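Local coordinates for protein polyporopepsin (Irpex lacteus, PDB 1WKR) that cleaves peptide bonds with broad specificity, and clots milk, as a pepsin-like aspartic endopeptidase of the peptidase A1 family, at residues A226-A231 against A251-L256; K230-V235 against L243-A248; V77-L82 against L160-T165. All blocks are in the same frame, centred on the assembly; numbering follows the deposited sequence.

Interaction 1. Residues A226-A231 against A251-L256; sequences AKYKKA and ANLQSL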
loop_
_atom_site.group_PDB
_atom_site.type_symbol
_atom_site.label_atom_id
_atom_site.label_comp_id
_atom_site.label_asym_id
_atom_site.label_seq_id
_atom_site.Cartn_x
_atom_site.Cartn_y
_atom_site.Cartn_z
ATOM N N ALA A 226 -20.420 -0.778 -9.576
ATOM C CA ALA A 226 -21.880 -0.714 -9.729
ATOM C C ALA A 226 -22.526 -1.917 -9.196
ATOM O O ALA A 226 -23.594 -1.842 -8.557
ATOM C CB ALA A 226 -22.172 -0.530 -11.242
ATOM N N LYS A 227 -21.973 -3.113 -9.411
ATOM C CA LYS A 227 -22.564 -4.376 -8.868
ATOM C C LYS A 227 -22.546 -4.339 -7.345
ATOM O O LYS A 227 -23.509 -4.809 -6.686
ATOM C CB LYS A 227 -21.803 -5.599 -9.346
ATOM C CG LYS A 227 -22.050 -5.834 -10.860
ATOM C CD LYS A 227 -21.228 -7.095 -11.315
ATOM C CE LYS A 227 -21.307 -7.123 -12.851
ATOM N NZ LYS A 227 -20.523 -8.305 -13.337
ATOM N N TYR A 228 -21.452 -3.838 -6.754
ATOM C CA TYR A 228 -21.347 -3.770 -5.283
ATOM C C TYR A 228 -22.361 -2.779 -4.695
ATOM O O TYR A 228 -22.987 -3.070 -3.653
ATOM C CB TYR A 228 -19.933 -3.361 -4.964
ATOM C CG TYR A 228 -19.653 -3.210 -3.480
ATOM C CD1 TYR A 228 -19.528 -4.353 -2.675
ATOM C CD2 TYR A 228 -19.567 -1.966 -2.868
ATOM C CE1 TYR A 228 -19.249 -4.245 -1.298
ATOM C CE2 TYR A 228 -19.296 -1.866 -1.498
ATOM C CZ TYR A 228 -19.121 -2.964 -0.757
ATOM O OH TYR A 228 -18.871 -2.809 0.595
ATOM N N LYS A 229 -22.505 -1.621 -5.325
ATOM C CA LYS A 229 -23.511 -0.659 -4.846
ATOM C C LYS A 229 -24.862 -1.272 -4.945
ATOM O O LYS A 229 -25.696 -1.151 -3.974
ATOM C CB LYS A 229 -23.499 0.583 -5.764
ATOM C CG LYS A 229 -22.607 1.482 -5.551
ATOM C CD LYS A 229 -22.738 2.787 -6.368
ATOM C CE LYS A 229 -23.826 3.726 -5.846
ATOM N NZ LYS A 229 -23.976 5.060 -6.578
ATOM N N LYS A 230 -25.229 -2.003 -5.999
ATOM C CA LYS A 230 -26.539 -2.632 -6.104
ATOM C C LYS A 230 -26.683 -3.648 -5.034
ATOM O O LYS A 230 -27.778 -3.737 -4.393
ATOM C CB LYS A 230 -26.645 -3.273 -7.533
ATOM C CG LYS A 230 -27.952 -3.985 -7.762
ATOM C CD LYS A 230 -27.895 -4.739 -9.174
ATOM C CE LYS A 230 -29.175 -5.640 -9.239
ATOM N NZ LYS A 230 -29.310 -6.341 -10.631
ATOM N N ALA A 231 -25.698 -4.511 -4.785
ATOM C CA ALA A 231 -25.826 -5.672 -3.880
ATOM C C ALA A 231 -25.942 -5.173 -2.443
ATOM O O ALA A 231 -26.700 -5.848 -1.642
ATOM C CB ALA A 231 -24.578 -6.521 -4.005
ATOM N N ALA A 251 -26.570 -3.865 8.925
ATOM C CA ALA A 251 -26.902 -5.130 9.591
ATOM C C ALA A 251 -26.970 -6.295 8.618
ATOM O O ALA A 251 -26.629 -7.414 8.924
ATOM C CB ALA A 251 -28.198 -4.993 10.336
ATOM N N ASN A 252 -27.406 -6.029 7.378
ATOM C CA ASN A 252 -27.516 -7.003 6.308
ATOM C C ASN A 252 -26.321 -7.130 5.423
ATOM O O ASN A 252 -26.308 -7.930 4.459
ATOM C CB ASN A 252 -28.770 -6.673 5.461
ATOM C CG ASN A 252 -30.031 -7.031 6.195
ATOM O OD1 ASN A 252 -30.208 -8.141 6.666
ATOM N ND2 ASN A 252 -30.853 -6.028 6.357
ATOM N N LEU A 253 -25.266 -6.362 5.665
ATOM C CA LEU A 253 -24.055 -6.398 4.822
ATOM C C LEU A 253 -23.367 -7.740 4.913
ATOM O O LEU A 253 -23.083 -8.211 6.019
ATOM C CB LEU A 253 -23.123 -5.262 5.235
ATOM C CG LEU A 253 -21.846 -5.080 4.373
ATOM C CD1 LEU A 253 -22.145 -4.765 2.928
ATOM C CD2 LEU A 253 -20.941 -3.994 4.974
ATOM N N GLN A 254 -23.126 -8.356 3.773
ATOM C CA GLN A 254 -22.409 -9.653 3.716
ATOM C C GLN A 254 -20.920 -9.441 3.460
ATOM O O GLN A 254 -20.492 -8.350 3.051
ATOM C CB GLN A 254 -23.026 -10.501 2.591
ATOM C CG GLN A 254 -24.549 -10.598 2.435
ATOM C CD GLN A 254 -24.897 -11.360 3.566
ATOM O OE1 GLN A 254 -24.749 -12.651 3.701
ATOM N NE2 GLN A 254 -25.637 -10.777 4.482
ATOM N N SER A 255 -20.150 -10.513 3.678
ATOM C CA SER A 255 -18.723 -10.490 3.346
ATOM C C SER A 255 -18.466 -10.392 1.876
ATOM O O SER A 255 -19.281 -10.862 1.043
ATOM C CB SER A 255 -18.018 -11.710 3.886
ATOM O OG SER A 255 -18.094 -11.701 5.320
ATOM N N LEU A 256 -17.341 -9.815 1.518
ATOM C CA LEU A 256 -16.753 -9.984 0.206
ATOM C C LEU A 256 -15.737 -11.110 0.262
ATOM O O LEU A 256 -14.915 -11.191 1.206
ATOM C CB LEU A 256 -16.033 -8.731 -0.262
ATOM C CG LEU A 256 -16.891 -7.586 -0.659
ATOM C CD1 LEU A 256 -16.118 -6.256 -0.787
ATOM C CD2 LEU A 256 -17.637 -7.864 -1.989
#

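Interaction 2. Residues K230-V235 against L243-A248; sequences KATGAV and LRLTTA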
loop_
_atom_site.group_PDB
_atom_site.type_symbol
_atom_site.label_atom_id
_atom_site.label_comp_id
_atom_site.label_asym_id
_atom_site.label_seq_id
_atom_site.Cartn_x
_atom_site.Cartn_y
_atom_site.Cartn_z
ATOM N N LYS A 230 -25.229 -2.003 -5.999
ATOM C CA LYS A 230 -26.539 -2.632 -6.104
ATOM C C LYS A 230 -26.683 -3.648 -5.034
ATOM O O LYS A 230 -27.778 -3.737 -4.393
ATOM C CB LYS A 230 -26.645 -3.273 -7.533
ATOM C CG LYS A 230 -27.952 -3.985 -7.762
ATOM C CD LYS A 230 -27.895 -4.739 -9.174
ATOM C CE LYS A 230 -29.175 -5.640 -9.239
ATOM N NZ LYS A 230 -29.310 -6.341 -10.631
ATOM N N ALA A 231 -25.698 -4.511 -4.785
ATOM C CA ALA A 231 -25.826 -5.672 -3.880
ATOM C C ALA A 231 -25.942 -5.173 -2.443
ATOM O O ALA A 231 -26.700 -5.848 -1.642
ATOM C CB ALA A 231 -24.578 -6.521 -4.005
ATOM N N THR A 232 -25.307 -4.094 -2.073
ATOM C CA THR A 232 -25.311 -3.627 -0.672
ATOM C C THR A 232 -26.420 -2.636 -0.413
ATOM O O THR A 232 -26.735 -2.428 0.778
ATOM C CB THR A 232 -23.983 -2.932 -0.345
ATOM O OG1 THR A 232 -23.790 -1.778 -1.195
ATOM C CG2 THR A 232 -22.745 -3.835 -0.439
ATOM N N GLY A 233 -26.994 -2.016 -1.428
ATOM C CA GLY A 233 -27.934 -0.937 -1.261
ATOM C C GLY A 233 -27.268 0.383 -1.019
ATOM O O GLY A 233 -27.944 1.442 -0.777
ATOM N N ALA A 234 -25.931 0.485 -1.088
ATOM C CA ALA A 234 -25.279 1.703 -0.779
ATOM C C ALA A 234 -25.573 2.865 -1.723
ATOM O O ALA A 234 -25.863 2.607 -2.906
ATOM C CB ALA A 234 -23.741 1.473 -0.775
ATOM N N VAL A 235 -25.476 4.060 -1.229
ATOM C CA VAL A 235 -25.667 5.290 -2.053
ATOM C C VAL A 235 -24.449 6.138 -1.848
ATOM O O VAL A 235 -23.704 6.112 -0.858
ATOM C CB VAL A 235 -26.957 5.977 -1.663
ATOM C CG1 VAL A 235 -28.169 5.043 -1.873
ATOM C CG2 VAL A 235 -26.943 6.591 -0.351
ATOM N N LEU A 243 -19.211 5.586 -0.139
ATOM C CA LEU A 243 -20.579 5.044 -0.107
ATOM C C LEU A 243 -21.071 5.030 1.312
ATOM O O LEU A 243 -20.284 4.897 2.250
ATOM C CB LEU A 243 -20.539 3.637 -0.618
ATOM C CG LEU A 243 -20.317 3.449 -2.115
ATOM C CD1 LEU A 243 -20.137 1.964 -2.467
ATOM C CD2 LEU A 243 -21.423 4.074 -2.953
ATOM N N ARG A 244 -22.372 5.161 1.507
ATOM C CA ARG A 244 -22.995 5.111 2.820
ATOM C C ARG A 244 -24.096 4.044 2.830
ATOM O O ARG A 244 -24.811 3.855 1.869
ATOM C CB ARG A 244 -23.586 6.453 3.233
ATOM C CG ARG A 244 -24.139 6.550 4.641
ATOM C CD ARG A 244 -24.806 7.959 5.053
ATOM N NE ARG A 244 -25.626 7.774 6.371
ATOM C CZ ARG A 244 -25.388 8.386 7.485
ATOM N NH1 ARG A 244 -24.474 9.386 7.668
ATOM N NH2 ARG A 244 -26.019 7.961 8.575
ATOM N N LEU A 245 -24.210 3.379 3.996
ATOM C CA LEU A 245 -25.296 2.429 4.262
ATOM C C LEU A 245 -26.136 2.989 5.451
ATOM O O LEU A 245 -25.643 3.576 6.337
ATOM C CB LEU A 245 -24.716 1.058 4.740
ATOM C CG LEU A 245 -23.877 0.321 3.708
ATOM C CD1 LEU A 245 -23.454 -1.026 4.324
ATOM C CD2 LEU A 245 -24.683 0.098 2.429
ATOM N N THR A 246 -27.434 2.624 5.368
ATOM C CA THR A 246 -28.281 2.797 6.562
ATOM C C THR A 246 -27.944 1.750 7.613
ATOM O O THR A 246 -27.232 0.773 7.388
ATOM C CB THR A 246 -29.759 2.601 6.182
ATOM O OG1 THR A 246 -29.968 1.257 5.739
ATOM C CG2 THR A 246 -30.209 3.592 5.081
ATOM N N THR A 247 -28.527 1.949 8.801
ATOM C CA THR A 247 -28.380 0.977 9.878
ATOM C C THR A 247 -28.843 -0.410 9.424
ATOM O O THR A 247 -28.111 -1.414 9.634
ATOM C CB THR A 247 -29.285 1.481 11.070
ATOM O OG1 THR A 247 -28.620 2.619 11.582
ATOM C CG2 THR A 247 -29.360 0.437 12.193
ATOM N N ALA A 248 -29.974 -0.521 8.804
ATOM C CA ALA A 248 -30.448 -1.793 8.367
ATOM C C ALA A 248 -29.567 -2.418 7.328
ATOM O O ALA A 248 -29.301 -3.613 7.267
ATOM C CB ALA A 248 -31.900 -1.670 7.811
#

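Interaction 3. Residues V77-L82 against L160-T165; sequences VTLGSL and LTFGAT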
loop_
_atom_site.group_PDB
_atom_site.type_symbol
_atom_site.label_atom_id
_atom_site.label_comp_id
_atom_site.label_asym_id
_atom_site.label_seq_id
_atom_site.Cartn_x
_atom_site.Cartn_y
_atom_site.Cartn_z
ATOM N N VAL A 77 20.704 5.281 4.140
ATOM C CA VAL A 77 19.308 5.169 4.653
ATOM C C VAL A 77 19.259 4.134 5.721
ATOM O O VAL A 77 19.792 2.992 5.522
ATOM C CB VAL A 77 18.414 4.787 3.444
ATOM C CG1 VAL A 77 17.025 4.366 3.908
ATOM C CG2 VAL A 77 18.342 5.996 2.490
ATOM N N THR A 78 18.593 4.419 6.824
ATOM C CA THR A 78 18.460 3.485 7.966
ATOM C C THR A 78 17.014 3.163 8.192
ATOM O O THR A 78 16.150 4.046 8.236
ATOM C CB THR A 78 19.012 4.169 9.253
ATOM O OG1 THR A 78 20.420 4.575 9.011
ATOM C CG2 THR A 78 19.078 3.242 10.370
ATOM N N LEU A 79 16.743 1.861 8.269
ATOM C CA LEU A 79 15.410 1.312 8.498
ATOM C C LEU A 79 15.560 0.391 9.727
ATOM O O LEU A 79 16.076 -0.718 9.639
ATOM C CB LEU A 79 14.965 0.465 7.274
ATOM C CG LEU A 79 14.694 1.334 6.039
ATOM C CD1 LEU A 79 14.609 0.490 4.749
ATOM C CD2 LEU A 79 13.372 2.066 6.256
ATOM N N GLY A 80 15.084 0.877 10.857
ATOM C CA GLY A 80 15.290 0.094 12.139
ATOM C C GLY A 80 16.730 -0.110 12.335
ATOM O O GLY A 80 17.554 0.958 12.383
ATOM N N SER A 81 17.245 -1.309 12.436
ATOM C CA SER A 81 18.646 -1.682 12.599
ATOM C C SER A 81 19.360 -1.975 11.378
ATOM O O SER A 81 20.526 -2.489 11.323
ATOM C CB SER A 81 18.847 -2.855 13.604
ATOM O OG SER A 81 18.347 -3.947 12.962
ATOM N N LEU A 82 18.723 -1.744 10.211
ATOM C CA LEU A 82 19.320 -2.032 8.882
ATOM C C LEU A 82 19.817 -0.737 8.306
ATOM O O LEU A 82 19.148 0.322 8.378
ATOM C CB LEU A 82 18.283 -2.680 7.975
ATOM C CG LEU A 82 17.601 -3.942 8.566
ATOM C CD1 LEU A 82 16.625 -4.443 7.501
ATOM C CD2 LEU A 82 18.612 -5.059 8.878
ATOM N N LEU A 160 6.955 -3.574 9.205
ATOM C CA LEU A 160 7.646 -4.054 7.968
ATOM C C LEU A 160 8.724 -4.995 8.374
ATOM O O LEU A 160 9.526 -4.645 9.268
ATOM C CB LEU A 160 8.239 -2.904 7.164
ATOM C CG LEU A 160 7.250 -2.168 6.256
ATOM C CD1 LEU A 160 5.977 -1.751 6.793
ATOM C CD2 LEU A 160 8.058 -1.096 5.443
ATOM N N THR A 161 8.845 -6.130 7.719
ATOM C CA THR A 161 9.973 -7.065 7.977
ATOM C C THR A 161 10.654 -7.283 6.638
ATOM O O THR A 161 10.045 -7.726 5.647
ATOM C CB THR A 161 9.532 -8.404 8.548
ATOM O OG1 THR A 161 8.744 -8.157 9.758
ATOM C CG2 THR A 161 10.700 -9.243 8.943
ATOM N N PHE A 162 11.930 -6.967 6.593
ATOM C CA PHE A 162 12.755 -7.159 5.389
ATOM C C PHE A 162 13.538 -8.477 5.532
ATOM O O PHE A 162 14.304 -8.657 6.493
ATOM C CB PHE A 162 13.754 -6.011 5.242
ATOM C CG PHE A 162 13.058 -4.689 4.899
ATOM C CD1 PHE A 162 12.802 -4.381 3.557
ATOM C CD2 PHE A 162 12.643 -3.812 5.883
ATOM C CE1 PHE A 162 12.202 -3.166 3.210
ATOM C CE2 PHE A 162 11.968 -2.629 5.488
ATOM C CZ PHE A 162 11.770 -2.314 4.178
ATOM N N GLY A 163 13.314 -9.368 4.598
ATOM C CA GLY A 163 14.113 -10.597 4.514
ATOM C C GLY A 163 13.479 -11.811 5.180
ATOM O O GLY A 163 14.104 -12.883 5.123
ATOM N N ALA A 164 12.303 -11.665 5.785
ATOM C CA ALA A 164 11.636 -12.782 6.486
ATOM C C ALA A 164 10.193 -12.389 6.723
ATOM O O ALA A 164 9.812 -11.230 6.596
ATOM C CB ALA A 164 12.304 -13.017 7.831
ATOM N N THR A 165 9.398 -13.359 7.111
ATOM C CA THR A 165 8.062 -13.161 7.623
ATOM C C THR A 165 8.055 -13.214 9.117
ATOM O O THR A 165 9.064 -13.737 9.752
ATOM C CB THR A 165 7.057 -14.187 7.079
ATOM O OG1 THR A 165 7.528 -15.532 7.458
ATOM C CG2 THR A 165 6.968 -14.195 5.589
#

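Interaction 1. Residues A226-A231 against A251-L256
Tyr-228 of helix 222-232 packs by apolar contact on Leu-256 and, more loosely, on Leu-253, in the buried underside of the helix in the C-terminal lobe of the bilobal pepsin fold. The partner segment is the loop that leaves helix 247-251 and runs into strand 256-260, so the contact ties a surface helix to the start of a hairpin strand, away from the active site. Tyr-228 holds CG anti to its own N (chi1 179°), which carries the ring out from the helix toward the start of strand 256-260. Leu-256 meets the CD1-CE1 side of the ring with both methyls: CD1 lies 3.8 Å from Tyr-228 CE1, while Leu-256 CD2 is 4.0 Å from both CE1 and CD1 of that ring. The two side chains cross at about a right angle, the leucine fork meeting two neighbouring ring carbons obliquely. Farther out, Leu-253 CD1 comes 4.5 Å from Tyr-228 OH, a looser touch at the phenol end. That hydroxyl is not left without a polar mate in the apolar setting, because it is hydrogen-bonded to Gln-272 OE1. The other end of the same amide, Gln-272 NE2, bonds Gln-254 O, so a single glutamine links the tyrosine to the loop. Leu-291 and Val-293 of strand 289-295 complete the tyrosine's surroundings. The exposed part of the loop is braced by itself: Gln-254 NE2 donates to Asn-252 O at 2.9 Å and almost straight (173°), from above the carbonyl plane yet within the plane of its own amide.

Interaction 2. Residues K230-V235 against L243-A248
Val-235 and Arg-244 form the antiparallel hydrogen-bonded pair of a short beta hairpin that follows helix 222-232 at the periphery of the C-terminal lobe, and an ST turn at the helix end steers the chain into it. Two backbone bonds join the pair: Val-235 N donates to Arg-244 O at 3.2 Å, and Arg-244 N returns to Val-235 O at 2.9 Å. The helix finishes at Thr-232, and Gly-233 turns the chain with positive phi (81°). In the ST turn Thr-232 OG1 accepts from Ala-234 N at 3.1 Å; the same hydroxyl is hydrogen-bonded to Tyr-228 O one helical turn back. With chi1 at 61°, OG1 sits between the threonine's own N and carbonyl carbon, within reach of both. A valine here would probably leave Ala-234 N without its acceptor and Tyr-228 O without this partner, the turn into the hairpin being less firmly fixed. The buried side of the turn is filled by Leu-243 and Leu-245. Leu-245 CD2 sits 3.6 Å from Ala-234 CB and reaches back to Thr-232, lying 3.6 Å from Thr-232 O, with the threonine and leucine side chains crossing at about a right angle. Ala-234 CB also lies 3.9 Å from Leu-243 CB, so this small methyl is packed between two leucines that Leu-291 of strand 289-295 covers as well. Val-235 and Arg-244, in contrast, point to the more open face of the hairpin. Val-235 O has a second, weaker visitor: Leu-243 CA approaches it at 3.4 Å in a CA-H...O contact, beside the bond from Arg-244 N.

Interaction 3. Residues V77-L82 against L160-T165
The one flat group here, the ring of Phe-162, is met obliquely by two leucine methyls from segment 77-82, reaching different parts of the side chain. Leu-79 CD1 touches the far end, 4.0 Å from Phe-162 CZ and 4.2 Å from Phe-162 CE2, its side chain crossing the phenylalanine at about a right angle. Leu-82 CD1 comes in at the root instead, 4.0 Å from Phe-162 CB. With CG beside the backbone N (chi1 -69°), the phenylalanine runs from Leu-82 CD1 at its root toward Leu-79 CD1, which lies beyond CZ. The two leucines can work together because a type II' turn, Leu-79 to Leu-82, with Gly-80 at its second position, joins strand 67-79 to strand 82-96. Leu-79 and Leu-82 exchange backbone bonds in both directions and both set out toward Phe-162. The contact, purely apolar and buried, joins this hairpin of the N-terminal lobe to the interdomain sheet; the side chain of Phe-162 is about 11 Å from that of the active-site Asp-32. Strand 155-162 belongs to that six-stranded sheet of pepsin-like enzymes, between strands 3-9 and 142-146, and helix 128-134 bridges the contact, Leu-132 touching Leu-82 and Phe-162, Val-128 touching Leu-79.

Interactions 1 and 2 are neighbours in the C-terminal lobe, their centres 7 Å apart, and both start from helix 222-232. They touch: Leu-253 CD1 packs on Thr-232 CG2 at 3.5 Å and Leu-253 CD2 on Leu-245 CD1 at 3.9 Å, so the loop before strand 256-260 closes on the helix end and the hairpin. Interaction 3 lies where the N-terminal lobe meets the interdomain sheet, across the chain's centre and about 38 Å from interaction 1 between centres. Interactions 1 and 3 are buried aromatic-leucine contacts, though the tyrosine of the first needs a polar mate where the phenylalanine of the third does not. Interaction 2, partly buried, adds paired backbone bonds to its leucine packing.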